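Local coordinates for protein terminal uridylyltransferase 1 (Trypanosoma brucei, PDB 5I49) that adds uridines from UTP to the 3' end of guide, ribosomal and some messenger RNAs during mitochondrial RNA editing, at residues A127-D132 with F289-I294; R105-G110 with V366-F371. All blocks are in the same frame, centred on the assembly; numbering follows the deposited sequence.

Contact 1: residues A127-D132 with F289-I294; sequences AVVDVD and FRAFGI. With 2KH (5'-O-[(S)-hydroxy{[(S)-hydroxy(phosphonooxy)phosphoryl]amino}phosphoryl]uridine), chain C.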
# COMPACT_ATOMS: atom_id res chain seq x y z
N ALA A 127 -0.81 8.98 6.20
CA ALA A 127 0.06 10.15 6.04
C ALA A 127 -0.50 11.28 6.90
O ALA A 127 -1.71 11.51 6.90
CB ALA A 127 0.11 10.58 4.59
N VAL A 128 0.37 11.98 7.61
CA VAL A 128 -0.06 13.08 8.48
C VAL A 128 0.48 14.36 7.87
O VAL A 128 1.69 14.56 7.79
CB VAL A 128 0.51 12.91 9.90
CG1 VAL A 128 0.15 14.10 10.77
CG2 VAL A 128 -0.01 11.61 10.52
N VAL A 129 -0.43 15.23 7.43
CA VAL A 129 -0.05 16.40 6.64
C VAL A 129 -0.88 17.62 7.05
O VAL A 129 -2.09 17.52 7.25
CB VAL A 129 -0.24 16.15 5.11
CG1 VAL A 129 0.15 17.39 4.31
CG2 VAL A 129 0.59 14.94 4.64
N ASP A 130 -0.19 18.75 7.19
CA ASP A 130 -0.80 20.07 7.36
C ASP A 130 -0.77 20.66 5.97
O ASP A 130 0.30 21.02 5.46
CB ASP A 130 0.05 20.89 8.35
CG ASP A 130 -0.34 22.37 8.43
OD1 ASP A 130 -1.12 22.88 7.60
OD2 ASP A 130 0.20 23.07 9.33
N VAL A 131 -1.94 20.73 5.34
CA VAL A 131 -2.04 21.11 3.94
C VAL A 131 -1.62 22.57 3.72
O VAL A 131 -0.89 22.86 2.76
CB VAL A 131 -3.46 20.85 3.40
CG1 VAL A 131 -3.60 21.34 1.97
CG2 VAL A 131 -3.75 19.36 3.47
N ASP A 132 -2.06 23.46 4.59
CA ASP A 132 -1.62 24.86 4.54
C ASP A 132 -0.09 24.94 4.53
O ASP A 132 0.50 25.66 3.73
CB ASP A 132 -2.13 25.64 5.75
CG ASP A 132 -3.59 26.04 5.63
OD1 ASP A 132 -4.20 25.80 4.57
OD2 ASP A 132 -4.11 26.62 6.61
N PHE A 289 4.87 11.22 7.42
CA PHE A 289 4.56 12.64 7.45
C PHE A 289 4.62 13.29 6.07
O PHE A 289 4.51 14.52 5.94
CB PHE A 289 5.50 13.34 8.45
CG PHE A 289 5.32 12.85 9.86
CD1 PHE A 289 4.32 13.38 10.67
CD2 PHE A 289 6.11 11.83 10.36
CE1 PHE A 289 4.13 12.92 11.97
CE2 PHE A 289 5.93 11.36 11.65
CZ PHE A 289 4.94 11.91 12.46
N ARG A 290 4.76 12.46 5.04
CA ARG A 290 4.92 12.95 3.68
C ARG A 290 3.69 12.65 2.83
O ARG A 290 2.94 11.71 3.11
CB ARG A 290 6.17 12.34 3.05
CG ARG A 290 7.42 12.63 3.86
CD ARG A 290 8.67 12.09 3.19
NE ARG A 290 9.84 12.29 4.05
CZ ARG A 290 11.08 12.09 3.65
NH1 ARG A 290 11.32 11.69 2.40
NH2 ARG A 290 12.09 12.28 4.48
N ALA A 291 3.50 13.45 1.78
CA ALA A 291 2.30 13.34 0.96
C ALA A 291 2.49 12.48 -0.28
O ALA A 291 1.54 12.27 -1.03
CB ALA A 291 1.85 14.73 0.54
N PHE A 292 3.71 11.99 -0.49
CA PHE A 292 4.07 11.38 -1.78
C PHE A 292 3.10 10.25 -2.22
O PHE A 292 2.66 10.19 -3.37
CB PHE A 292 5.52 10.89 -1.76
CG PHE A 292 5.72 9.58 -1.04
CD1 PHE A 292 6.01 8.42 -1.74
CD2 PHE A 292 5.59 9.51 0.35
CE1 PHE A 292 6.17 7.21 -1.07
CE2 PHE A 292 5.76 8.31 1.02
CZ PHE A 292 6.04 7.15 0.30
N GLY A 293 2.75 9.39 -1.27
CA GLY A 293 1.96 8.20 -1.59
C GLY A 293 0.52 8.50 -1.92
O GLY A 293 -0.19 7.65 -2.47
N ILE A 294 0.05 9.69 -1.57
CA ILE A 294 -1.35 10.03 -1.78
C ILE A 294 -1.65 10.17 -3.27
O ILE A 294 -2.61 9.56 -3.78
CB ILE A 294 -1.74 11.32 -1.03
CG1 ILE A 294 -1.62 11.10 0.49
CG2 ILE A 294 -3.17 11.73 -1.37
CD1 ILE A 294 -1.62 12.42 1.29
PA 2KH C . 3.42 -0.95 -1.63
O1A 2KH C . 3.88 -1.10 -0.20
O2A 2KH C . 4.57 -1.40 -2.66
N3A 2KH C . 1.97 -1.74 -1.92
O5' 2KH C . 3.16 0.57 -1.93
PB 2KH C . 1.28 -2.65 -0.72
O1B 2KH C . -0.18 -2.85 -1.12
O2B 2KH C . 1.29 -1.97 0.68
O3B 2KH C . 1.87 -4.14 -0.71
PG 2KH C . 3.04 -4.74 0.18
O1G 2KH C . 2.50 -5.92 0.94
O2G 2KH C . 3.60 -3.73 1.13
O3G 2KH C . 4.12 -5.18 -0.74
C5' 2KH C . 2.14 1.28 -1.19
C4' 2KH C . 2.04 2.70 -1.53
O4' 2KH C . 3.29 3.32 -1.24
C1' 2KH C . 3.58 4.25 -2.28
C2' 2KH C . 2.40 4.22 -3.17
O2' 2KH C . 1.44 5.16 -2.76
C3' 2KH C . 1.85 2.90 -3.00
O3' 2KH C . 0.51 2.86 -3.38
N1 2KH C . 4.79 3.90 -2.94
C6 2KH C . 5.30 2.64 -2.84
C2 2KH C . 5.45 4.84 -3.65
O2 2KH C . 4.99 5.98 -3.75
N3 2KH C . 6.60 4.55 -4.29
C4 2KH C . 7.15 3.32 -4.23
O4 2KH C . 8.37 3.04 -4.91
C5 2KH C . 6.50 2.32 -3.50

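Contact 2: residues R105-G110 with V366-F371; sequences RVFIFG and VNYTDF. With 2KH (5'-O-[(S)-hydroxy{[(S)-hydroxy(phosphonooxy)phosphoryl]amino}phosphoryl]uridine), chain C.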
# COMPACT_ATOMS: atom_id res chain seq x y z
N ARG A 105 -3.79 16.79 9.38
CA ARG A 105 -4.91 15.90 9.12
C ARG A 105 -4.34 14.57 8.67
O ARG A 105 -3.18 14.51 8.24
CB ARG A 105 -5.81 16.48 8.03
CG ARG A 105 -6.57 17.75 8.46
CD ARG A 105 -7.45 17.45 9.67
NE ARG A 105 -8.22 18.62 10.10
CZ ARG A 105 -7.74 19.55 10.92
NH1 ARG A 105 -6.51 19.47 11.41
NH2 ARG A 105 -8.51 20.59 11.26
N VAL A 106 -5.13 13.51 8.80
CA VAL A 106 -4.66 12.17 8.47
C VAL A 106 -5.28 11.66 7.17
O VAL A 106 -6.50 11.71 7.00
CB VAL A 106 -5.00 11.17 9.59
CG1 VAL A 106 -4.49 9.76 9.23
CG2 VAL A 106 -4.37 11.61 10.90
N PHE A 107 -4.43 11.17 6.25
CA PHE A 107 -4.90 10.68 4.96
C PHE A 107 -4.55 9.20 4.94
O PHE A 107 -3.43 8.84 5.31
CB PHE A 107 -4.12 11.37 3.83
CG PHE A 107 -4.29 12.88 3.76
CD1 PHE A 107 -3.73 13.71 4.73
CD2 PHE A 107 -4.98 13.46 2.70
CE1 PHE A 107 -3.88 15.10 4.65
CE2 PHE A 107 -5.13 14.85 2.61
CZ PHE A 107 -4.58 15.67 3.59
N ILE A 108 -5.46 8.34 4.50
CA ILE A 108 -5.06 6.96 4.22
C ILE A 108 -4.52 6.90 2.78
O ILE A 108 -5.08 7.55 1.89
CB ILE A 108 -6.23 5.98 4.39
CG1 ILE A 108 -6.60 5.87 5.87
CG2 ILE A 108 -5.86 4.58 3.86
CD1 ILE A 108 -7.85 5.09 6.13
N PHE A 109 -3.43 6.17 2.55
CA PHE A 109 -3.03 5.89 1.16
C PHE A 109 -2.68 4.41 1.01
O PHE A 109 -2.87 3.63 1.95
CB PHE A 109 -1.90 6.82 0.65
CG PHE A 109 -0.56 6.65 1.36
CD1 PHE A 109 -0.34 7.26 2.60
CD2 PHE A 109 0.47 5.92 0.78
CE1 PHE A 109 0.89 7.12 3.25
CE2 PHE A 109 1.70 5.76 1.42
CZ PHE A 109 1.91 6.37 2.67
N GLY A 110 -2.18 4.02 -0.16
CA GLY A 110 -1.79 2.64 -0.35
C GLY A 110 -2.93 1.79 -0.88
O GLY A 110 -3.80 2.31 -1.59
N VAL A 366 -5.36 20.75 -1.45
CA VAL A 366 -6.31 21.76 -1.00
C VAL A 366 -7.77 21.33 -1.18
O VAL A 366 -8.61 21.54 -0.29
CB VAL A 366 -6.04 23.14 -1.66
CG1 VAL A 366 -7.25 24.04 -1.56
CG2 VAL A 366 -4.85 23.78 -0.99
N ASN A 367 -8.06 20.69 -2.30
CA ASN A 367 -9.44 20.28 -2.57
C ASN A 367 -9.75 18.83 -2.21
O ASN A 367 -10.75 18.27 -2.66
CB ASN A 367 -9.78 20.53 -4.04
CG ASN A 367 -9.69 21.99 -4.42
OD1 ASN A 367 -10.03 22.86 -3.62
ND2 ASN A 367 -9.23 22.28 -5.63
N TYR A 368 -8.88 18.23 -1.41
CA TYR A 368 -8.98 16.80 -1.12
C TYR A 368 -10.21 16.49 -0.27
O TYR A 368 -10.51 17.21 0.69
CB TYR A 368 -7.73 16.34 -0.37
CG TYR A 368 -7.47 14.86 -0.44
CD1 TYR A 368 -6.87 14.29 -1.56
CD2 TYR A 368 -7.82 14.02 0.62
CE1 TYR A 368 -6.62 12.92 -1.64
CE2 TYR A 368 -7.57 12.65 0.55
CZ TYR A 368 -6.97 12.11 -0.57
OH TYR A 368 -6.72 10.75 -0.64
N THR A 369 -10.92 15.43 -0.62
CA THR A 369 -12.09 15.02 0.13
C THR A 369 -12.00 13.59 0.64
O THR A 369 -12.68 13.23 1.60
CB THR A 369 -13.39 15.16 -0.71
OG1 THR A 369 -13.26 14.43 -1.94
CG2 THR A 369 -13.65 16.62 -1.04
N ASP A 370 -11.17 12.78 0.01
CA ASP A 370 -11.24 11.34 0.25
C ASP A 370 -10.28 10.84 1.33
O ASP A 370 -9.58 9.84 1.13
CB ASP A 370 -11.03 10.57 -1.06
CG ASP A 370 -12.12 10.87 -2.08
OD1 ASP A 370 -13.16 11.48 -1.72
OD2 ASP A 370 -11.93 10.48 -3.26
N PHE A 371 -10.27 11.51 2.48
CA PHE A 371 -9.45 11.07 3.60
C PHE A 371 -9.75 9.62 3.95
O PHE A 371 -8.83 8.84 4.23
CB PHE A 371 -9.72 11.95 4.83
CG PHE A 371 -9.40 13.39 4.60
CD1 PHE A 371 -8.12 13.88 4.86
CD2 PHE A 371 -10.36 14.26 4.11
CE1 PHE A 371 -7.82 15.21 4.65
CE2 PHE A 371 -10.07 15.60 3.90
CZ PHE A 371 -8.79 16.08 4.17
PA 2KH C . 3.42 -0.95 -1.63
O1A 2KH C . 3.88 -1.10 -0.20
O2A 2KH C . 4.57 -1.40 -2.66
N3A 2KH C . 1.97 -1.74 -1.92
O5' 2KH C . 3.16 0.57 -1.93
PB 2KH C . 1.28 -2.65 -0.72
O1B 2KH C . -0.18 -2.85 -1.12
O2B 2KH C . 1.29 -1.97 0.68
O3B 2KH C . 1.87 -4.14 -0.71
PG 2KH C . 3.04 -4.74 0.18
O1G 2KH C . 2.50 -5.92 0.94
O2G 2KH C . 3.60 -3.73 1.13
O3G 2KH C . 4.12 -5.18 -0.74
C5' 2KH C . 2.14 1.28 -1.19
C4' 2KH C . 2.04 2.70 -1.53
O4' 2KH C . 3.29 3.32 -1.24
C1' 2KH C . 3.58 4.25 -2.28
C2' 2KH C . 2.40 4.22 -3.17
O2' 2KH C . 1.44 5.16 -2.76
C3' 2KH C . 1.85 2.90 -3.00
O3' 2KH C . 0.51 2.86 -3.38
N1 2KH C . 4.79 3.90 -2.94
C6 2KH C . 5.30 2.64 -2.84
C2 2KH C . 5.45 4.84 -3.65
O2 2KH C . 4.99 5.98 -3.75
N3 2KH C . 6.60 4.55 -4.29
C4 2KH C . 7.15 3.32 -4.23
O4 2KH C . 8.37 3.04 -4.91
C5 2KH C . 6.50 2.32 -3.50
O HOH W 1 -6.79 9.59 1.74

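Contact 1: residues A127-D132 with F289-I294
Val128 and Phe289 meet in the nucleotidyltransferase palm domain, where strand 124-129 runs parallel to strand 285-288 and the chain then turns off the sheet into helix 292-304. Phe289 has just left its strand, and its side chain can be followed outward. CB lies 4.1 Å from Val128 O. CG is anti to the carbonyl carbon (chi1 -62°), which brings CD1 to 3.9 Å from Val128 CB, while CE1 still grazes the same CB. The Phe289 side chain also packs on Ala146, Val147 and Ile150 of helix 143-157, an apolar bed that suits a large aromatic residue.

The backbones also come close. A bent CA-H...O contact of 3.5 Å runs from Phe289 CA to Val128 O, and this oxygen takes a stronger bond from the Trp139 indole NE1, which also reaches Phe289 O weakly.

Further along, the contact continues through smaller patches. Ala127 CB sits 3.4 Å from Arg290 O, its methyl fitting close against the backbone, and Val129 CG2 rests on Ala291 CB. The guanidinium of Arg290 leads away to a salt bridge with Glu143. Helix 292-304 opens at the UTP analogue, where Gly293 lets the ribose come close and Phe292 CE1 approaches the uracil O2. Ile294, with Gly293 part of the UTP-binding site, reaches back with CD1 to within 4.2 Å of Ala127 CB.

Contact 2: residues R105-G110 with V366-F371
Phe107 and Phe371 stand opposite each other where the edge strand 105-109 of the palm sheet meets the irregular segment 366-371, their CA atoms 4.8 Å apart, and a weak but nearly straight hydrogen bond runs from Ile108 N to Phe371 O (3.4 Å). Since 366-371 is neither helix nor strand, it covers this outer edge without adding a strand to the sheet.

An aromatic cluster does most of the joining. Phe371 brings CE1 over one face of the Phe107 ring, offset toward its rim and 3.4 Å from CE2, with the two planes inclined at 44°. Tyr368 comes to the edge of that ring instead, its CD2 3.4 Å from Phe107 CE2 and the planes turned by 56°. Its CG is anti to the backbone N (chi1 -159°), an extended setting that carries the ring alongside Phe107 and its hydroxyl on toward the strand. There a water is hydrogen-bonded to Tyr368 OH at 2.6 Å and lies within bonding range of Ile108 O (2.7 Å) and Asp370 O, carbonyls that compete with other acceptors for its protons. Tyrosine suits the place because its ring carbons pack on Phe107 while its hydroxyl reaches the water. Phe371 CD1, at its ring edge, approaches Val106 O, which accepts a bond from Arg90.

At the far end of the strand Phe109 CD2 lies 3.7 Å from O2' of the UTP analogue, and Gly110, at the N-cap position, directly precedes helix 111-114; its positive phi is a conformation glycine adopts readily. Strand 105-109 bonds along its other side to strand 124-129; helix 80-100 packs on Val106, Ile108 and Phe371, while Ile294 of helix 292-304 touches both Phe107 and Tyr368.

Overall arrangement
From the N terminus, past the zinc finger and a run of helices, the chain reaches strand 105-109, then its antiparallel neighbour 124-129, which supplies residues 127-129 of contact 1. Contact 1 closes when the chain returns at 289-294, after the other palm strands and the four-stranded antiparallel sheet have been formed. Contact 2 closes last, at 366-371, in the loop between helices 336-349 and 385-409, so the loop of contact 1 lies wholly within that of contact 2. Their centres are about 8 Å apart. The strands are joined through Ala127 N and Phe107 O, and Ile294 packs on Tyr368. Together they tie the palm sheet to helix 292-304 and to the later 366-371 loop, beside the bound nucleotide.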